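Local coordinates for galactofuranose-binding protein YtfQ (Escherichia coli, PDB 2VK2) that binds alpha- and beta-galactofuranose in the periplasm as the solute-binding component of an ABC transporter for this sugar, at residues A19-I33 with P249-K261. Residues are numbered along the deposited sequence; the frame is centred on the assembly and turned at random.
Sequences AETNVAKSEAEKRGI and PNMAGPAFDALEK
Phe256 sets its ring as a knob into a hole formed by Ala24, Glu27, Ala28 and Arg31, with CZ 3.8 Å from Ala28 CB. It joins two helices, whose segments 19-31 and 252-261 cross at -34°, on one side of the sheet in the lobe of this periplasmic-binding-protein fold whose parallel sheet includes strand 4-9; Val5 of that strand lies against the same phenylalanine. Ile33 CD1 adds a contact at ring atom CD1, just past the Schellman turn at Gly32. Arg31 is the reciprocal knob: CG stands anti to the carbonyl carbon (chi1 -65°) and the chain runs extended to NE, laying one guanidinium face over Phe256 CB. The side-chain oxygens it bonds lie near the guanidinium plane. NE and NH2 grip Glu27 OE1 side-on, NH1 and NH2 converge end-on on Asp257 OD1 from one face of that carboxylate (2.9 Å from NH1), and NH1 also reaches Glu260 OE2 at 3.2 Å in a nearly straight bond (168°). An alanine at Arg31 is likely to leave Glu27, Asp257 and Glu260 without the guanidinium that links them and to uncover Phe256 CB. Toward the sugar-binding end, the helices come close through small residues, Ala24 CB meeting Ala252 CB at 3.7 Å, while Glu20, whose OE1 bonds Gln9 and Arg17, turns OE2 against Met251 CB. Water 1 donates to Glu20 O and Pro249 O and accepts from Ala252 N. Asn250 serves both helices: OD1 caps Gly253 N at 2.8 Å, and ND2 donates to Glu27 OE2 from above the carboxylate plane, 3.0 Å away.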
loop_
_atom_site.group_PDB
_atom_site.type_symbol
_atom_site.label_atom_id
_atom_site.label_comp_id
_atom_site.label_asym_id
_atom_site.label_seq_id
_atom_site.Cartn_x
_atom_site.Cartn_y
_atom_site.Cartn_z
ATOM N N ALA A 19 -7.112 -1.837 -8.377
ATOM C CA ALA A 19 -7.521 -0.499 -8.793
ATOM C C ALA A 19 -6.360 0.277 -9.418
ATOM O O ALA A 19 -6.547 0.975 -10.410
ATOM C CB ALA A 19 -8.107 0.276 -7.618
ATOM N N GLU A 20 -5.165 0.159 -8.839
ATOM C CA GLU A 20 -3.986 0.819 -9.403
ATOM C C GLU A 20 -3.733 0.355 -10.839
ATOM O O GLU A 20 -3.428 1.166 -11.713
ATOM C CB GLU A 20 -2.743 0.553 -8.551
ATOM C CG GLU A 20 -1.514 1.338 -8.997
ATOM C CD GLU A 20 -0.217 0.780 -8.450
ATOM O OE1 GLU A 20 -0.068 -0.458 -8.395
ATOM O OE2 GLU A 20 0.654 1.596 -8.079
ATOM N N THR A 21 -3.856 -0.948 -11.067
ATOM C CA THR A 21 -3.719 -1.519 -12.403
ATOM C C THR A 21 -4.791 -0.976 -13.355
ATOM O O THR A 21 -4.480 -0.572 -14.476
ATOM C CB THR A 21 -3.769 -3.058 -12.343
ATOM O OG1 THR A 21 -2.600 -3.540 -11.664
ATOM C CG2 THR A 21 -3.824 -3.666 -13.739
ATOM N N ASN A 22 -6.042 -0.953 -12.904
ATOM C CA ASN A 22 -7.139 -0.407 -13.709
ATOM C C ASN A 22 -6.883 1.043 -14.102
ATOM O O ASN A 22 -7.072 1.428 -15.256
ATOM C CB ASN A 22 -8.465 -0.481 -12.942
ATOM C CG ASN A 22 -8.993 -1.898 -12.797
ATOM O OD1 ASN A 22 -8.626 -2.798 -13.552
ATOM N ND2 ASN A 22 -9.873 -2.097 -11.823
ATOM N N VAL A 23 -6.448 1.843 -13.134
ATOM C CA VAL A 23 -6.188 3.260 -13.365
ATOM C C VAL A 23 -4.961 3.475 -14.261
ATOM O O VAL A 23 -4.943 4.394 -15.082
ATOM C CB VAL A 23 -6.032 4.021 -12.036
ATOM C CG1 VAL A 23 -5.612 5.466 -12.280
ATOM C CG2 VAL A 23 -7.340 3.964 -11.253
ATOM N N ALA A 24 -3.945 2.627 -14.119
ATOM C CA ALA A 24 -2.795 2.678 -15.021
ATOM C C ALA A 24 -3.254 2.498 -16.468
ATOM O O ALA A 24 -2.826 3.227 -17.361
ATOM C CB ALA A 24 -1.775 1.615 -14.647
ATOM N N LYS A 25 -4.137 1.529 -16.688
ATOM C CA LYS A 25 -4.673 1.269 -18.021
ATOM C C LYS A 25 -5.491 2.443 -18.555
ATOM O O LYS A 25 -5.280 2.871 -19.687
ATOM C CB LYS A 25 -5.520 -0.001 -18.021
ATOM C CG LYS A 25 -4.730 -1.283 -17.824
ATOM C CD LYS A 25 -5.669 -2.468 -17.709
ATOM C CE LYS A 25 -4.925 -3.771 -17.509
ATOM N NZ LYS A 25 -5.869 -4.903 -17.285
ATOM N N SER A 26 -6.412 2.970 -17.749
ATOM C CA SER A 26 -7.256 4.082 -18.207
ATOM C C SER A 26 -6.445 5.364 -18.414
ATOM O O SER A 26 -6.701 6.115 -19.357
ATOM C CB SER A 26 -8.447 4.321 -17.265
ATOM O OG SER A 26 -8.042 4.545 -15.930
ATOM N N GLU A 27 -5.457 5.603 -17.554
ATOM C CA GLU A 27 -4.553 6.740 -17.735
ATOM C C GLU A 27 -3.763 6.617 -19.038
ATOM O O GLU A 27 -3.672 7.574 -19.804
ATOM C CB GLU A 27 -3.591 6.872 -16.551
ATOM C CG GLU A 27 -4.218 7.494 -15.304
ATOM C CD GLU A 27 -4.400 9.003 -15.409
ATOM O OE1 GLU A 27 -3.908 9.609 -16.382
ATOM O OE2 GLU A 27 -5.041 9.590 -14.514
ATOM N N ALA A 28 -3.205 5.437 -19.291
ATOM C CA ALA A 28 -2.461 5.198 -20.527
ATOM C C ALA A 28 -3.348 5.402 -21.752
ATOM O O ALA A 28 -2.955 6.073 -22.707
ATOM C CB ALA A 28 -1.870 3.799 -20.532
ATOM N N GLU A 29 -4.550 4.835 -21.707
ATOM C CA GLU A 29 -5.474 4.887 -22.837
ATOM C C GLU A 29 -5.846 6.315 -23.221
ATOM O O GLU A 29 -5.784 6.674 -24.396
ATOM C CB GLU A 29 -6.727 4.064 -22.536
ATOM C CG GLU A 29 -6.477 2.561 -22.627
ATOM C CD GLU A 29 -7.380 1.731 -21.731
ATOM O OE1 GLU A 29 -8.436 2.233 -21.292
ATOM O OE2 GLU A 29 -7.022 0.562 -21.465
ATOM N N LYS A 30 -6.196 7.143 -22.239
ATOM C CA LYS A 30 -6.595 8.523 -22.533
ATOM C C LYS A 30 -5.424 9.406 -22.977
ATOM O O LYS A 30 -5.639 10.465 -23.569
ATOM C CB LYS A 30 -7.354 9.155 -21.357
ATOM C CG LYS A 30 -6.526 9.519 -20.138
ATOM C CD LYS A 30 -7.419 10.150 -19.080
ATOM C CE LYS A 30 -6.613 10.719 -17.934
ATOM N NZ LYS A 30 -7.466 11.487 -16.984
ATOM N N ARG A 31 -4.196 8.964 -22.706
ATOM C CA ARG A 31 -2.987 9.671 -23.136
ATOM C C ARG A 31 -2.438 9.151 -24.466
ATOM O O ARG A 31 -1.461 9.694 -24.980
ATOM C CB ARG A 31 -1.899 9.542 -22.068
ATOM C CG ARG A 31 -2.222 10.218 -20.753
ATOM C CD ARG A 31 -1.308 9.709 -19.649
ATOM N NE ARG A 31 -1.712 10.206 -18.336
ATOM C CZ ARG A 31 -1.256 11.321 -17.766
ATOM N NH1 ARG A 31 -0.347 12.078 -18.370
ATOM N NH2 ARG A 31 -1.705 11.675 -16.568
ATOM N N GLY A 32 -3.040 8.097 -25.010
ATOM C CA GLY A 32 -2.559 7.485 -26.250
ATOM C C GLY A 32 -1.260 6.713 -26.079
ATOM O O GLY A 32 -0.502 6.537 -27.033
ATOM N N ILE A 33 -1.010 6.246 -24.858
ATOM C CA ILE A 33 0.211 5.516 -24.527
ATOM C C ILE A 33 -0.094 4.024 -24.530
ATOM O O ILE A 33 -1.119 3.591 -24.000
ATOM C CB ILE A 33 0.748 5.952 -23.145
ATOM C CG1 ILE A 33 1.220 7.409 -23.204
ATOM C CG2 ILE A 33 1.886 5.037 -22.686
ATOM C CD1 ILE A 33 1.541 8.013 -21.853
ATOM N N PRO A 249 -5.323 5.312 -5.811
ATOM C CA PRO A 249 -4.867 4.315 -6.775
ATOM C C PRO A 249 -4.141 4.917 -7.979
ATOM O O PRO A 249 -3.488 4.182 -8.714
ATOM C CB PRO A 249 -6.169 3.634 -7.229
ATOM C CG PRO A 249 -7.192 4.027 -6.227
ATOM C CD PRO A 249 -6.792 5.380 -5.761
ATOM N N ASN A 250 -4.248 6.230 -8.179
ATOM C CA ASN A 250 -3.642 6.874 -9.340
ATOM C C ASN A 250 -2.171 7.219 -9.116
ATOM O O ASN A 250 -1.784 8.386 -8.999
ATOM C CB ASN A 250 -4.434 8.116 -9.752
ATOM C CG ASN A 250 -4.047 8.618 -11.130
ATOM O OD1 ASN A 250 -3.199 8.027 -11.805
ATOM N ND2 ASN A 250 -4.664 9.712 -11.556
ATOM N N MET A 251 -1.359 6.173 -9.071
ATOM C CA MET A 251 0.088 6.309 -9.013
ATOM C C MET A 251 0.669 6.461 -10.413
ATOM O O MET A 251 1.686 7.125 -10.593
ATOM C CB MET A 251 0.692 5.088 -8.321
ATOM C CG MET A 251 0.266 4.954 -6.873
ATOM S SD MET A 251 1.059 6.185 -5.832
ATOM C CE MET A 251 0.189 5.935 -4.283
ATOM N N ALA A 252 0.013 5.859 -11.402
ATOM C CA ALA A 252 0.505 5.894 -12.781
ATOM C C ALA A 252 0.373 7.276 -13.420
ATOM O O ALA A 252 1.237 7.680 -14.202
ATOM C CB ALA A 252 -0.206 4.846 -13.626
ATOM N N GLY A 253 -0.697 7.997 -13.094
ATOM C CA GLY A 253 -0.934 9.326 -13.657
ATOM C C GLY A 253 0.245 10.273 -13.518
ATOM O O GLY A 253 0.762 10.778 -14.518
ATOM N N PRO A 254 0.675 10.545 -12.274
ATOM C CA PRO A 254 1.861 11.382 -12.069
ATOM C C PRO A 254 3.135 10.853 -12.746
ATOM O O PRO A 254 3.976 11.648 -13.166
ATOM C CB PRO A 254 2.013 11.410 -10.544
ATOM C CG PRO A 254 0.648 11.130 -10.025
ATOM C CD PRO A 254 0.056 10.158 -10.994
ATOM N N ALA A 255 3.276 9.535 -12.863
ATOM C CA ALA A 255 4.419 8.958 -13.573
ATOM C C ALA A 255 4.338 9.254 -15.069
ATOM O O ALA A 255 5.334 9.642 -15.682
ATOM C CB ALA A 255 4.507 7.464 -13.325
ATOM N N PHE A 256 3.151 9.086 -15.652
ATOM C CA PHE A 256 2.933 9.455 -17.054
ATOM C C PHE A 256 3.157 10.953 -17.278
ATOM O O PHE A 256 3.741 11.340 -18.287
ATOM C CB PHE A 256 1.520 9.090 -17.526
ATOM C CG PHE A 256 1.285 7.610 -17.719
ATOM C CD1 PHE A 256 2.143 6.839 -18.497
ATOM C CD2 PHE A 256 0.171 6.997 -17.158
ATOM C CE1 PHE A 256 1.910 5.483 -18.683
ATOM C CE2 PHE A 256 -0.069 5.644 -17.339
ATOM C CZ PHE A 256 0.804 4.885 -18.102
ATOM N N ASP A 257 2.692 11.788 -16.348
ATOM C CA ASP A 257 2.919 13.239 -16.431
ATOM C C ASP A 257 4.410 13.547 -16.539
ATOM O O ASP A 257 4.836 14.305 -17.409
ATOM C CB ASP A 257 2.357 13.968 -15.201
ATOM C CG ASP A 257 0.841 14.025 -15.181
ATOM O OD1 ASP A 257 0.218 13.950 -16.255
ATOM O OD2 ASP A 257 0.276 14.165 -14.077
ATOM N N ALA A 258 5.192 12.954 -15.641
ATOM C CA ALA A 258 6.642 13.152 -15.613
ATOM C C ALA A 258 7.308 12.618 -16.879
ATOM O O ALA A 258 8.202 13.261 -17.434
ATOM C CB ALA A 258 7.239 12.489 -14.381
ATOM N N LEU A 259 6.871 11.446 -17.334
ATOM C CA LEU A 259 7.414 10.838 -18.550
ATOM C C LEU A 259 7.176 11.716 -19.775
ATOM O O LEU A 259 8.095 11.955 -20.557
ATOM C CB LEU A 259 6.801 9.451 -18.783
ATOM C CG LEU A 259 7.162 8.746 -20.096
ATOM C CD1 LEU A 259 8.668 8.549 -20.211
ATOM C CD2 LEU A 259 6.433 7.418 -20.206
ATOM N N GLU A 260 5.941 12.183 -19.942
ATOM C CA GLU A 260 5.583 13.032 -21.081
ATOM C C GLU A 260 6.418 14.306 -21.120
ATOM O O GLU A 260 6.896 14.701 -22.182
ATOM C CB GLU A 260 4.101 13.396 -21.037
ATOM C CG GLU A 260 3.167 12.250 -21.378
ATOM C CD GLU A 260 1.713 12.576 -21.085
ATOM O OE1 GLU A 260 1.422 13.713 -20.650
ATOM O OE2 GLU A 260 0.859 11.692 -21.284
ATOM N N LYS A 261 6.583 14.944 -19.963
ATOM C CA LYS A 261 7.399 16.155 -19.858
ATOM C C LYS A 261 8.857 15.869 -20.204
ATOM O O LYS A 261 9.497 16.646 -20.912
ATOM C CB LYS A 261 7.309 16.757 -18.453
ATOM C CG LYS A 261 5.987 17.440 -18.154
ATOM C CD LYS A 261 5.974 18.036 -16.756
HETATM O O HOH W 1 -2.315 3.882 -11.215
HETATM O O HOH W 2 -0.628 12.214 -24.161
#